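Local coordinates for protein hydrazine synthase subunit gamma (Candidatus Kuenenia stuttgartiensis, PDB 5C2V) that catalyses the first half-reaction of hydrazine synthesis, the three-electron reduction of nitric oxide to hydroxylamine, as a diheme c subunit of the hydrazine synthase complex, at residues Y93-R98 with R152-T157; A199-A204 with T260-Y265; Q205-G210 with F256-L261. All coordinates share one frame; numbering follows the deposited sequence.

Contact 1 (Y93-R98 with R152-T157); sequences YIRGGR and RALEFT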
loop_
_atom_site.group_PDB
_atom_site.type_symbol
_atom_site.label_atom_id
_atom_site.label_comp_id
_atom_site.label_asym_id
_atom_site.label_seq_id
_atom_site.Cartn_x
_atom_site.Cartn_y
_atom_site.Cartn_z
ATOM N N TYR C 93 -29.034 -44.879 16.420
ATOM C CA TYR C 93 -28.860 -46.143 15.718
ATOM C C TYR C 93 -30.147 -46.449 14.955
ATOM O O TYR C 93 -31.204 -46.622 15.562
ATOM C CB TYR C 93 -28.521 -47.250 16.721
ATOM C CG TYR C 93 -28.083 -48.568 16.127
ATOM C CD1 TYR C 93 -26.762 -48.781 15.755
ATOM C CD2 TYR C 93 -28.982 -49.612 15.968
ATOM C CE1 TYR C 93 -26.355 -49.991 15.226
ATOM C CE2 TYR C 93 -28.584 -50.823 15.441
ATOM C CZ TYR C 93 -27.271 -51.006 15.066
ATOM O OH TYR C 93 -26.872 -52.214 14.538
ATOM N N ILE C 94 -30.063 -46.514 13.628
ATOM C CA ILE C 94 -31.271 -46.542 12.800
ATOM C C ILE C 94 -31.736 -47.926 12.330
ATOM O O ILE C 94 -32.695 -48.020 11.564
ATOM C CB ILE C 94 -31.111 -45.639 11.554
ATOM C CG1 ILE C 94 -29.874 -46.026 10.747
ATOM C CG2 ILE C 94 -31.037 -44.177 11.964
ATOM C CD1 ILE C 94 -29.725 -45.243 9.459
ATOM N N ARG C 95 -31.069 -48.994 12.761
ATOM C CA ARG C 95 -31.571 -50.335 12.462
ATOM C C ARG C 95 -32.843 -50.609 13.260
ATOM O O ARG C 95 -32.904 -50.322 14.457
ATOM C CB ARG C 95 -30.525 -51.409 12.768
ATOM C CG ARG C 95 -29.309 -51.406 11.858
ATOM C CD ARG C 95 -29.694 -51.632 10.405
ATOM N NE ARG C 95 -28.536 -51.975 9.584
ATOM C CZ ARG C 95 -28.217 -53.215 9.225
ATOM N NH1 ARG C 95 -28.976 -54.234 9.602
ATOM N NH2 ARG C 95 -27.142 -53.436 8.480
ATOM N N GLY C 96 -33.852 -51.160 12.593
ATOM C CA GLY C 96 -35.115 -51.481 13.236
ATOM C C GLY C 96 -35.810 -50.265 13.818
ATOM O O GLY C 96 -36.260 -50.284 14.963
ATOM N N GLY C 97 -35.901 -49.204 13.024
ATOM C CA GLY C 97 -36.446 -47.945 13.495
ATOM C C GLY C 97 -37.960 -47.880 13.561
ATOM O O GLY C 97 -38.516 -47.192 14.419
ATOM N N ARG C 98 -38.632 -48.592 12.662
ATOM C CA ARG C 98 -40.087 -48.506 12.557
ATOM C C ARG C 98 -40.804 -49.223 13.699
ATOM O O ARG C 98 -41.971 -48.948 13.976
ATOM C CB ARG C 98 -40.559 -49.077 11.217
ATOM C CG ARG C 98 -40.381 -50.582 11.074
ATOM C CD ARG C 98 -41.076 -51.103 9.824
ATOM N NE ARG C 98 -40.998 -52.557 9.720
ATOM C CZ ARG C 98 -41.602 -53.275 8.779
ATOM N NH1 ARG C 98 -42.339 -52.676 7.854
ATOM N NH2 ARG C 98 -41.474 -54.595 8.766
ATOM N N ARG C 152 -37.411 -47.420 7.203
ATOM C CA ARG C 152 -38.319 -48.413 7.765
ATOM C C ARG C 152 -37.916 -49.834 7.381
ATOM O O ARG C 152 -38.237 -50.791 8.086
ATOM C CB ARG C 152 -39.754 -48.136 7.307
ATOM C CG ARG C 152 -40.351 -46.865 7.890
ATOM C CD ARG C 152 -41.596 -46.424 7.135
ATOM N NE ARG C 152 -42.693 -47.380 7.253
ATOM C CZ ARG C 152 -43.905 -47.186 6.743
ATOM N NH1 ARG C 152 -44.176 -46.067 6.083
ATOM N NH2 ARG C 152 -44.848 -48.106 6.894
ATOM N N ALA C 153 -37.206 -49.964 6.265
ATOM C CA ALA C 153 -36.826 -51.272 5.743
ATOM C C ALA C 153 -35.556 -51.807 6.397
ATOM O O ALA C 153 -35.113 -52.915 6.092
ATOM C CB ALA C 153 -36.650 -51.202 4.235
ATOM N N LEU C 154 -34.972 -51.020 7.295
ATOM C CA LEU C 154 -33.758 -51.432 7.990
ATOM C C LEU C 154 -34.070 -52.388 9.138
ATOM O O LEU C 154 -34.899 -52.094 10.000
ATOM C CB LEU C 154 -32.997 -50.212 8.509
ATOM C CG LEU C 154 -32.323 -49.352 7.436
ATOM C CD1 LEU C 154 -31.654 -48.134 8.056
ATOM C CD2 LEU C 154 -31.319 -50.177 6.643
ATOM N N GLU C 155 -33.393 -53.532 9.141
ATOM C CA GLU C 155 -33.619 -54.570 10.141
ATOM C C GLU C 155 -32.381 -54.778 11.004
ATOM O O GLU C 155 -31.266 -54.466 10.587
ATOM C CB GLU C 155 -34.012 -55.888 9.467
ATOM C CG GLU C 155 -35.236 -55.799 8.568
ATOM C CD GLU C 155 -36.532 -55.684 9.348
ATOM O OE1 GLU C 155 -36.527 -55.974 10.562
ATOM O OE2 GLU C 155 -37.558 -55.308 8.743
ATOM N N PHE C 156 -32.583 -55.302 12.210
ATOM C CA PHE C 156 -31.481 -55.568 13.129
ATOM C C PHE C 156 -30.485 -56.576 12.554
ATOM O O PHE C 156 -30.859 -57.473 11.800
ATOM C CB PHE C 156 -32.011 -56.074 14.473
ATOM C CG PHE C 156 -32.850 -55.072 15.215
ATOM C CD1 PHE C 156 -32.276 -53.936 15.763
ATOM C CD2 PHE C 156 -34.212 -55.271 15.376
ATOM C CE1 PHE C 156 -33.046 -53.013 16.448
ATOM C CE2 PHE C 156 -34.986 -54.354 16.061
ATOM C CZ PHE C 156 -34.403 -53.224 16.599
ATOM N N THR C 157 -29.215 -56.412 12.914
ATOM C CA THR C 157 -28.160 -57.307 12.450
ATOM C C THR C 157 -28.120 -58.608 13.244
ATOM O O THR C 157 -27.836 -59.672 12.695
ATOM C CB THR C 157 -26.773 -56.639 12.541
ATOM O OG1 THR C 157 -26.486 -56.310 13.906
ATOM C CG2 THR C 157 -26.728 -55.377 11.698
HETATM O O HOH W 1 -36.860 -50.435 10.665
#

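Contact 2 (A199-A204 with T260-Y265); sequences ALFSDA and TLRDIY. With HEC (heme c), chain B.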
loop_
_atom_site.group_PDB
_atom_site.type_symbol
_atom_site.label_atom_id
_atom_site.label_comp_id
_atom_site.label_asym_id
_atom_site.label_seq_id
_atom_site.Cartn_x
_atom_site.Cartn_y
_atom_site.Cartn_z
ATOM N N ALA C 199 -38.763 -59.573 19.662
ATOM C CA ALA C 199 -38.495 -58.873 20.918
ATOM C C ALA C 199 -37.799 -57.531 20.689
ATOM O O ALA C 199 -36.722 -57.476 20.095
ATOM C CB ALA C 199 -37.658 -59.749 21.838
ATOM N N LEU C 200 -38.423 -56.451 21.152
ATOM C CA LEU C 200 -37.861 -55.115 20.966
ATOM C C LEU C 200 -37.095 -54.574 22.176
ATOM O O LEU C 200 -36.444 -53.535 22.082
ATOM C CB LEU C 200 -38.984 -54.142 20.606
ATOM C CG LEU C 200 -39.963 -54.658 19.549
ATOM C CD1 LEU C 200 -41.114 -53.686 19.352
ATOM C CD2 LEU C 200 -39.242 -54.918 18.235
ATOM N N PHE C 201 -37.163 -55.291 23.296
ATOM C CA PHE C 201 -36.529 -54.881 24.555
ATOM C C PHE C 201 -36.734 -53.403 24.912
ATOM O O PHE C 201 -35.833 -52.757 25.448
ATOM C CB PHE C 201 -35.035 -55.201 24.522
ATOM C CG PHE C 201 -34.731 -56.668 24.629
ATOM C CD1 PHE C 201 -34.577 -57.266 25.868
ATOM C CD2 PHE C 201 -34.605 -57.448 23.492
ATOM C CE1 PHE C 201 -34.300 -58.616 25.973
ATOM C CE2 PHE C 201 -34.328 -58.799 23.590
ATOM C CZ PHE C 201 -34.176 -59.384 24.832
ATOM N N SER C 202 -37.920 -52.879 24.619
ATOM C CA SER C 202 -38.269 -51.510 24.987
ATOM C C SER C 202 -39.778 -51.373 25.174
ATOM O O SER C 202 -40.557 -52.014 24.469
ATOM C CB SER C 202 -37.775 -50.524 23.922
ATOM O OG SER C 202 -38.200 -49.204 24.209
ATOM N N ASP C 203 -40.190 -50.526 26.112
ATOM C CA ASP C 203 -41.613 -50.311 26.363
ATOM C C ASP C 203 -42.171 -49.207 25.473
ATOM O O ASP C 203 -43.376 -48.952 25.469
ATOM C CB ASP C 203 -41.867 -49.980 27.839
ATOM C CG ASP C 203 -41.039 -48.802 28.336
ATOM O OD1 ASP C 203 -40.495 -48.042 27.507
ATOM O OD2 ASP C 203 -40.941 -48.631 29.569
ATOM N N ALA C 204 -41.278 -48.557 24.728
ATOM C CA ALA C 204 -41.628 -47.438 23.855
ATOM C C ALA C 204 -42.315 -46.315 24.628
ATOM O O ALA C 204 -43.205 -45.644 24.105
ATOM C CB ALA C 204 -42.511 -47.911 22.703
ATOM N N THR C 260 -34.295 -49.421 21.957
ATOM C CA THR C 260 -34.191 -50.875 21.931
ATOM C C THR C 260 -32.835 -51.319 22.469
ATOM O O THR C 260 -31.856 -50.577 22.395
ATOM C CB THR C 260 -34.374 -51.435 20.508
ATOM O OG1 THR C 260 -34.262 -52.862 20.534
ATOM C CG2 THR C 260 -33.318 -50.868 19.568
ATOM N N LEU C 261 -32.783 -52.525 23.024
ATOM C CA LEU C 261 -31.513 -53.098 23.452
ATOM C C LEU C 261 -30.954 -54.031 22.382
ATOM O O LEU C 261 -29.876 -54.602 22.543
ATOM C CB LEU C 261 -31.670 -53.839 24.781
ATOM C CG LEU C 261 -32.080 -52.971 25.973
ATOM C CD1 LEU C 261 -31.891 -53.725 27.281
ATOM C CD2 LEU C 261 -31.301 -51.663 25.983
ATOM N N ARG C 262 -31.697 -54.183 21.289
ATOM C CA ARG C 262 -31.237 -54.978 20.157
ATOM C C ARG C 262 -30.075 -54.274 19.464
ATOM O O ARG C 262 -30.110 -53.057 19.267
ATOM C CB ARG C 262 -32.377 -55.225 19.167
ATOM C CG ARG C 262 -33.544 -56.018 19.737
ATOM C CD ARG C 262 -33.204 -57.494 19.886
ATOM N NE ARG C 262 -32.905 -58.119 18.600
ATOM C CZ ARG C 262 -33.827 -58.568 17.754
ATOM N NH1 ARG C 262 -35.114 -58.461 18.052
ATOM N NH2 ARG C 262 -33.461 -59.122 16.606
ATOM N N ASP C 263 -29.049 -55.044 19.110
ATOM C CA ASP C 263 -27.841 -54.519 18.473
ATOM C C ASP C 263 -27.165 -53.439 19.312
ATOM O O ASP C 263 -26.499 -52.555 18.774
ATOM C CB ASP C 263 -28.155 -53.960 17.083
ATOM C CG ASP C 263 -28.474 -55.041 16.075
ATOM O OD1 ASP C 263 -28.068 -56.202 16.292
ATOM O OD2 ASP C 263 -29.124 -54.724 15.059
ATOM N N ILE C 264 -27.332 -53.514 20.629
ATOM C CA ILE C 264 -26.751 -52.520 21.524
ATOM C C ILE C 264 -25.230 -52.662 21.560
ATOM O O ILE C 264 -24.525 -51.778 22.038
ATOM C CB ILE C 264 -27.324 -52.635 22.953
ATOM C CG1 ILE C 264 -27.143 -51.321 23.718
ATOM C CG2 ILE C 264 -26.689 -53.796 23.697
ATOM C CD1 ILE C 264 -27.862 -50.149 23.093
ATOM N N TYR C 265 -24.731 -53.777 21.043
ATOM C CA TYR C 265 -23.294 -53.987 20.935
ATOM C C TYR C 265 -22.694 -53.011 19.928
ATOM O O TYR C 265 -21.530 -52.624 20.041
ATOM C CB TYR C 265 -22.991 -55.428 20.516
ATOM C CG TYR C 265 -23.243 -55.698 19.049
ATOM C CD1 TYR C 265 -24.531 -55.906 18.572
ATOM C CD2 TYR C 265 -22.194 -55.737 18.139
ATOM C CE1 TYR C 265 -24.766 -56.146 17.230
ATOM C CE2 TYR C 265 -22.420 -55.976 16.796
ATOM C CZ TYR C 265 -23.707 -56.181 16.348
ATOM O OH TYR C 265 -23.934 -56.421 15.012
HETATM FE FE HEC B . -32.559 -49.020 30.314
HETATM C CHA HEC B . -31.276 -46.831 27.997
HETATM C CHB HEC B . -30.019 -51.216 29.657
HETATM C CHC HEC B . -33.408 -50.846 33.113
HETATM C CHD HEC B . -35.309 -47.052 30.762
HETATM N NA HEC B . -30.929 -49.013 29.074
HETATM C C1A HEC B . -30.613 -48.030 28.156
HETATM C C2A HEC B . -29.462 -48.484 27.399
HETATM C C3A HEC B . -29.115 -49.691 27.854
HETATM C C4A HEC B . -30.029 -50.051 28.920
HETATM C CMA HEC B . -27.944 -50.553 27.335
HETATM C CAA HEC B . -28.764 -47.710 26.260
HETATM C CBA HEC B . -29.691 -47.634 25.050
HETATM C CGA HEC B . -29.119 -46.689 24.026
HETATM O O1A HEC B . -29.589 -46.709 22.861
HETATM O O2A HEC B . -28.187 -45.918 24.375
HETATM N NB HEC B . -31.891 -50.767 31.181
HETATM C C1B HEC B . -30.728 -51.422 30.822
HETATM C C2B HEC B . -30.387 -52.346 31.884
HETATM C C3B HEC B . -31.327 -52.248 32.835
HETATM C C4B HEC B . -32.290 -51.248 32.413
HETATM C CMB HEC B . -29.158 -53.283 31.880
HETATM C CAB HEC B . -31.393 -53.037 34.165
HETATM C CBB HEC B . -30.276 -52.568 35.124
HETATM N NC HEC B . -34.078 -48.962 31.686
HETATM C C1C HEC B . -34.245 -49.805 32.768
HETATM C C2C HEC B . -35.381 -49.325 33.532
HETATM C C3C HEC B . -35.971 -48.356 32.822
HETATM C C4C HEC B . -35.119 -48.056 31.687
HETATM C CMC HEC B . -36.004 -50.073 34.732
HETATM C CAC HEC B . -37.259 -47.585 33.200
HETATM C CBC HEC B . -37.029 -46.726 34.462
HETATM N ND HEC B . -33.232 -47.239 29.450
HETATM C C1D HEC B . -34.339 -46.541 29.927
HETATM C C2D HEC B . -34.300 -45.191 29.406
HETATM C C3D HEC B . -33.036 -45.129 28.537
HETATM C C4D HEC B . -32.439 -46.443 28.629
HETATM C CMD HEC B . -35.321 -44.061 29.666
HETATM C CAD HEC B . -32.495 -43.921 27.741
HETATM C CBD HEC B . -32.059 -42.832 28.714
HETATM C CGD HEC B . -31.255 -41.790 27.985
HETATM O O1D HEC B . -30.762 -40.840 28.647
HETATM O O2D HEC B . -31.106 -41.911 26.741
#

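Contact 3 (Q205-G210 with F256-L261); sequences QTHDVG and FDTPTL. With CA (calcium ion), chain T; HEC (heme c), chain B; BET (trimethyl glycine), chain X.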
loop_
_atom_site.group_PDB
_atom_site.type_symbol
_atom_site.label_atom_id
_atom_site.label_comp_id
_atom_site.label_asym_id
_atom_site.label_seq_id
_atom_site.Cartn_x
_atom_site.Cartn_y
_atom_site.Cartn_z
ATOM N N GLN C 205 -41.894 -46.116 25.873
ATOM C CA GLN C 205 -42.465 -45.073 26.717
ATOM C C GLN C 205 -41.410 -44.054 27.134
ATOM O O GLN C 205 -40.238 -44.176 26.778
ATOM C CB GLN C 205 -43.118 -45.682 27.959
ATOM C CG GLN C 205 -44.248 -46.653 27.660
ATOM C CD GLN C 205 -44.883 -47.210 28.920
ATOM O OE1 GLN C 205 -44.740 -46.643 30.004
ATOM N NE2 GLN C 205 -45.588 -48.327 28.783
ATOM N N THR C 206 -41.838 -43.051 27.894
ATOM C CA THR C 206 -40.944 -42.000 28.362
ATOM C C THR C 206 -40.702 -42.129 29.863
ATOM O O THR C 206 -41.638 -42.057 30.658
ATOM C CB THR C 206 -41.510 -40.602 28.051
ATOM O OG1 THR C 206 -41.738 -40.478 26.641
ATOM C CG2 THR C 206 -40.541 -39.524 28.497
ATOM N N HIS C 207 -39.442 -42.318 30.247
ATOM C CA HIS C 207 -39.096 -42.548 31.647
ATOM C C HIS C 207 -38.045 -41.572 32.168
ATOM O O HIS C 207 -37.279 -40.994 31.396
ATOM C CB HIS C 207 -38.586 -43.979 31.838
ATOM C CG HIS C 207 -39.633 -45.027 31.634
ATOM N ND1 HIS C 207 -40.624 -45.279 32.557
ATOM C CD2 HIS C 207 -39.841 -45.893 30.614
ATOM C CE1 HIS C 207 -41.399 -46.253 32.114
ATOM N NE2 HIS C 207 -40.945 -46.643 30.936
ATOM N N ASP C 208 -38.013 -41.396 33.487
ATOM C CA ASP C 208 -36.935 -40.654 34.126
ATOM C C ASP C 208 -35.978 -41.657 34.762
ATOM O O ASP C 208 -36.271 -42.238 35.806
ATOM C CB ASP C 208 -37.496 -39.685 35.174
ATOM C CG ASP C 208 -36.444 -38.739 35.736
ATOM O OD1 ASP C 208 -35.245 -39.088 35.752
ATOM O OD2 ASP C 208 -36.826 -37.633 36.173
ATOM N N VAL C 209 -34.831 -41.848 34.121
ATOM C CA VAL C 209 -33.805 -42.762 34.609
ATOM C C VAL C 209 -32.671 -42.038 35.329
ATOM O O VAL C 209 -31.678 -42.657 35.709
ATOM C CB VAL C 209 -33.228 -43.609 33.466
ATOM C CG1 VAL C 209 -34.170 -44.753 33.141
ATOM C CG2 VAL C 209 -32.991 -42.747 32.242
ATOM N N GLY C 210 -32.805 -40.725 35.479
ATOM C CA GLY C 210 -31.798 -39.931 36.161
ATOM C C GLY C 210 -30.628 -39.582 35.262
ATOM O O GLY C 210 -29.537 -39.265 35.737
ATOM N N PHE C 256 -36.759 -39.332 28.821
ATOM C CA PHE C 256 -36.422 -39.739 27.461
ATOM C C PHE C 256 -37.126 -41.018 27.008
ATOM O O PHE C 256 -37.462 -41.881 27.819
ATOM C CB PHE C 256 -34.907 -39.922 27.335
ATOM C CG PHE C 256 -34.113 -38.773 27.882
ATOM C CD1 PHE C 256 -33.899 -37.636 27.120
ATOM C CD2 PHE C 256 -33.588 -38.825 29.164
ATOM C CE1 PHE C 256 -33.173 -36.573 27.625
ATOM C CE2 PHE C 256 -32.862 -37.766 29.673
ATOM C CZ PHE C 256 -32.655 -36.640 28.903
ATOM N N ASP C 257 -37.336 -41.123 25.700
ATOM C CA ASP C 257 -37.898 -42.320 25.087
ATOM C C ASP C 257 -36.888 -43.466 25.122
ATOM O O ASP C 257 -35.748 -43.310 24.686
ATOM C CB ASP C 257 -38.331 -42.018 23.648
ATOM C CG ASP C 257 -38.605 -43.270 22.839
ATOM O OD1 ASP C 257 -39.626 -43.940 23.102
ATOM O OD2 ASP C 257 -37.806 -43.574 21.925
ATOM N N THR C 258 -37.311 -44.613 25.647
ATOM C CA THR C 258 -36.415 -45.755 25.812
ATOM C C THR C 258 -36.076 -46.416 24.480
ATOM O O THR C 258 -36.969 -46.784 23.717
ATOM C CB THR C 258 -37.019 -46.820 26.746
ATOM O OG1 THR C 258 -37.921 -47.653 26.008
ATOM C CG2 THR C 258 -37.755 -46.165 27.900
ATOM N N PRO C 259 -34.774 -46.560 24.197
ATOM C CA PRO C 259 -34.263 -47.225 22.995
ATOM C C PRO C 259 -34.318 -48.744 23.100
ATOM O O PRO C 259 -34.376 -49.283 24.205
ATOM C CB PRO C 259 -32.804 -46.747 22.914
ATOM C CG PRO C 259 -32.653 -45.689 23.978
ATOM C CD PRO C 259 -33.683 -45.998 25.006
ATOM N N THR C 260 -34.295 -49.421 21.957
ATOM C CA THR C 260 -34.191 -50.875 21.931
ATOM C C THR C 260 -32.835 -51.319 22.469
ATOM O O THR C 260 -31.856 -50.577 22.395
ATOM C CB THR C 260 -34.374 -51.435 20.508
ATOM O OG1 THR C 260 -34.262 -52.862 20.534
ATOM C CG2 THR C 260 -33.318 -50.868 19.568
ATOM N N LEU C 261 -32.783 -52.525 23.024
ATOM C CA LEU C 261 -31.513 -53.098 23.452
ATOM C C LEU C 261 -30.954 -54.031 22.382
ATOM O O LEU C 261 -29.876 -54.602 22.543
ATOM C CB LEU C 261 -31.670 -53.839 24.781
ATOM C CG LEU C 261 -32.080 -52.971 25.973
ATOM C CD1 LEU C 261 -31.891 -53.725 27.281
ATOM C CD2 LEU C 261 -31.301 -51.663 25.983
HETATM CA CA CA T . -38.648 -44.820 20.076
HETATM FE FE HEC B . -32.559 -49.020 30.314
HETATM C CHA HEC B . -31.276 -46.831 27.997
HETATM C CHB HEC B . -30.019 -51.216 29.657
HETATM C CHC HEC B . -33.408 -50.846 33.113
HETATM C CHD HEC B . -35.309 -47.052 30.762
HETATM N NA HEC B . -30.929 -49.013 29.074
HETATM C C1A HEC B . -30.613 -48.030 28.156
HETATM C C2A HEC B . -29.462 -48.484 27.399
HETATM C C3A HEC B . -29.115 -49.691 27.854
HETATM C C4A HEC B . -30.029 -50.051 28.920
HETATM C CMA HEC B . -27.944 -50.553 27.335
HETATM C CAA HEC B . -28.764 -47.710 26.260
HETATM C CBA HEC B . -29.691 -47.634 25.050
HETATM C CGA HEC B . -29.119 -46.689 24.026
HETATM O O1A HEC B . -29.589 -46.709 22.861
HETATM O O2A HEC B . -28.187 -45.918 24.375
HETATM N NB HEC B . -31.891 -50.767 31.181
HETATM C C1B HEC B . -30.728 -51.422 30.822
HETATM C C2B HEC B . -30.387 -52.346 31.884
HETATM C C3B HEC B . -31.327 -52.248 32.835
HETATM C C4B HEC B . -32.290 -51.248 32.413
HETATM C CMB HEC B . -29.158 -53.283 31.880
HETATM C CAB HEC B . -31.393 -53.037 34.165
HETATM C CBB HEC B . -30.276 -52.568 35.124
HETATM N NC HEC B . -34.078 -48.962 31.686
HETATM C C1C HEC B . -34.245 -49.805 32.768
HETATM C C2C HEC B . -35.381 -49.325 33.532
HETATM C C3C HEC B . -35.971 -48.356 32.822
HETATM C C4C HEC B . -35.119 -48.056 31.687
HETATM C CMC HEC B . -36.004 -50.073 34.732
HETATM C CAC HEC B . -37.259 -47.585 33.200
HETATM C CBC HEC B . -37.029 -46.726 34.462
HETATM N ND HEC B . -33.232 -47.239 29.450
HETATM C C1D HEC B . -34.339 -46.541 29.927
HETATM C C2D HEC B . -34.300 -45.191 29.406
HETATM C C3D HEC B . -33.036 -45.129 28.537
HETATM C C4D HEC B . -32.439 -46.443 28.629
HETATM C CMD HEC B . -35.321 -44.061 29.666
HETATM C CAD HEC B . -32.495 -43.921 27.741
HETATM C CBD HEC B . -32.059 -42.832 28.714
HETATM C CGD HEC B . -31.255 -41.790 27.985
HETATM O O1D HEC B . -30.762 -40.840 28.647
HETATM O O2D HEC B . -31.106 -41.911 26.741
HETATM N N BET X . -40.486 -43.812 37.954
HETATM C CA BET X . -39.567 -43.430 36.796
HETATM C C BET X . -40.441 -43.163 35.451
HETATM O O BET X . -40.854 -44.198 34.878
HETATM O OXT BET X . -40.569 -41.944 35.165
HETATM C C1 BET X . -41.771 -43.001 37.916
HETATM C C2 BET X . -39.796 -43.537 39.290
HETATM C C3 BET X . -40.892 -45.274 37.859
HETATM O O HOH W 2 -41.564 -42.556 24.382
HETATM O O HOH W 3 -40.499 -45.474 21.426
HETATM O O HOH W 4 -37.394 -46.699 20.852
HETATM O O HOH W 5 -36.781 -44.164 18.728
#

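Contact 1 (Y93-R98 with R152-T157)
With CG set opposite its own carbonyl carbon (chi1 -68°) and a bend at the next bond (chi2 -60°), Arg95 folds its chain across Glu155 and places its guanidinium against the C-terminal end of 152-157. This is a loop-to-loop junction in a fold of two helical lobes, each carrying one c-type heme: loop 93-98 lies alongside 152-157, which leaves helix 141-152. Arg95 NH1 donates to Glu155 O at 2.5 Å, the oxygen lying at the guanidinium edge, while Thr157 CG2 covers one face. Arg95 NE turns to the backbone oxygen of Arg70. Gly96 N bonds Leu154 O at 2.9 Å from well above the carbonyl plane, and a water accepting from Arg98 N lies within bonding distance of that oxygen and of Arg152 O. Inward, Ile94 CD1 touches Leu154 CD1 at 3.7 Å, close to His67, the axial ligand of heme 1. Arg98 NH2 and Glu155 OE2 are 4.0 Å apart, a long salt bridge of charge alone; its other oxygen, OE1, bonds Tyr99 OH. Leu154 and Glu155 pack on the beta subunit. Over the Phe156 ring, Gly96 CA makes a CH-pi contact 4.1 Å from the centroid.

Contact 2 (A199-A204 with T260-Y265)
Phe201 and Leu261 form the close-packed half of this contact, their side chains crossing at about a right angle with the two CB atoms 3.6 Å apart. Segment 260-265 enters through an ST turn at Thr260 and continues into a type II beta turn from Leu261 to Ile264, within the cytochrome c lobe that holds heme 2. The apolar side is enclosed on several flanks: Phe179 of helix 170-179 touches both Phe201 and Leu261, while Tyr310 and Leu311 of helix 301-312 add to the cover. Beyond Phe201, Leu261 reaches the porphyrin, its CD2 standing 3.5 Å from heme atom C3A and close to His190, an axial ligand of the iron. Phe201 O accepts from ND1 of that histidine, a second-shell bond that helps fix the rotation of the imidazole.

The other half is looser and more polar, with Leu200, Thr260 and Arg262 all partly exposed. Leu200 directs its CB away from 260-265 and takes part through its carbonyl oxygen. Thr260 holds OG1 opposite its backbone N (chi1 180°), where the hydroxyl donates to Leu200 O at 2.8 Å from above the carbonyl plane. Thr260 OG1 also accepts from Arg262 N at 3.0 Å, which closes the ST turn; one hydroxyl thus serves both segments. Arg262 bends at two successive bonds (chi2 -75°, chi3 -62°); its methylene CD passes 3.9 Å from Phe201 CD2, and the guanidinium plane stands nearly perpendicular to the ring. A weak second bond from NH1 runs to Pro197 O. The main one is Arg262 NH1 to Ala199 O, 2.8 Å long, with the oxygen lying in the guanidinium plane.

Contact 3 (Q205-G210 with F256-L261)
His207 and Phe256 pair in a very short two-stranded antiparallel ladder, yet this small element meets a heme, a calcium ion and a bound trimethyl glycine. Reciprocal bonds define the hydrogen-bonded pair: His207 N to Phe256 O at 3.2 Å, and Phe256 N to His207 O. The neighbouring pair, Thr206 with Asp257, is non-hydrogen-bonded, and past it Thr258 N donates to Gln205 O.

On the face of His207 and Phe256 lies heme 2. The imidazole is used on several sides: heme atom CAC sits over one face, Thr258 CG2 approaches the edge 3.4 Å from His207 CD2, and ND1 donates to the carboxylate O of trimethyl glycine at 2.6 Å. NE2 bonds Asp203, so both ring nitrogens are gripped and the rotation of the ring is fixed. Asp208 N adds a bond to the other carboxylate oxygen. Phe256 CD2 comes within 3.5 Å of propionate atom O1D.

The face of Thr206 and Asp257 serves the metal. Asp257, whose CG is turned anti to N (chi1 166°), binds calcium through OD2 alone at 2.4 Å; three waters and the carbonyl oxygens of Leu100 and Pro102 complete six ligands. One of these waters also donates to Thr258 O, and a separate water links Asp257 OD1 with Thr206 OG1.

Between the strands the chain makes a long excursion that includes helix 229-234, while a backbone bond between Asp257 and His105, and a bond between the Thr206 side-chain OG1 and Phe108 N, tie the sheet to the loop between strand 89-90 and helix 123-126.

How the contacts relate
All three contacts are partly buried, but they border different parts of the protein. Contact 1 reaches toward heme 1 and borders the beta subunit; contacts 2 and 3 both touch heme 2 and share Thr260 and Leu261, so one continuous chain passes from sheet to turn. Their chemistry differs accordingly: contact 1 relies on backbone oxygens, arginines and a water, contact 2 divides into an apolar half and a polar half, and contact 3 combines strand pairing with metal and ligand binding. Asp263 OD2 bonds Thr157 N at 2.7 Å, joining contact 2 to contact 1, whereas Thr258 OG1 links contact 3 to Ser202 and Asp203 of contact 2.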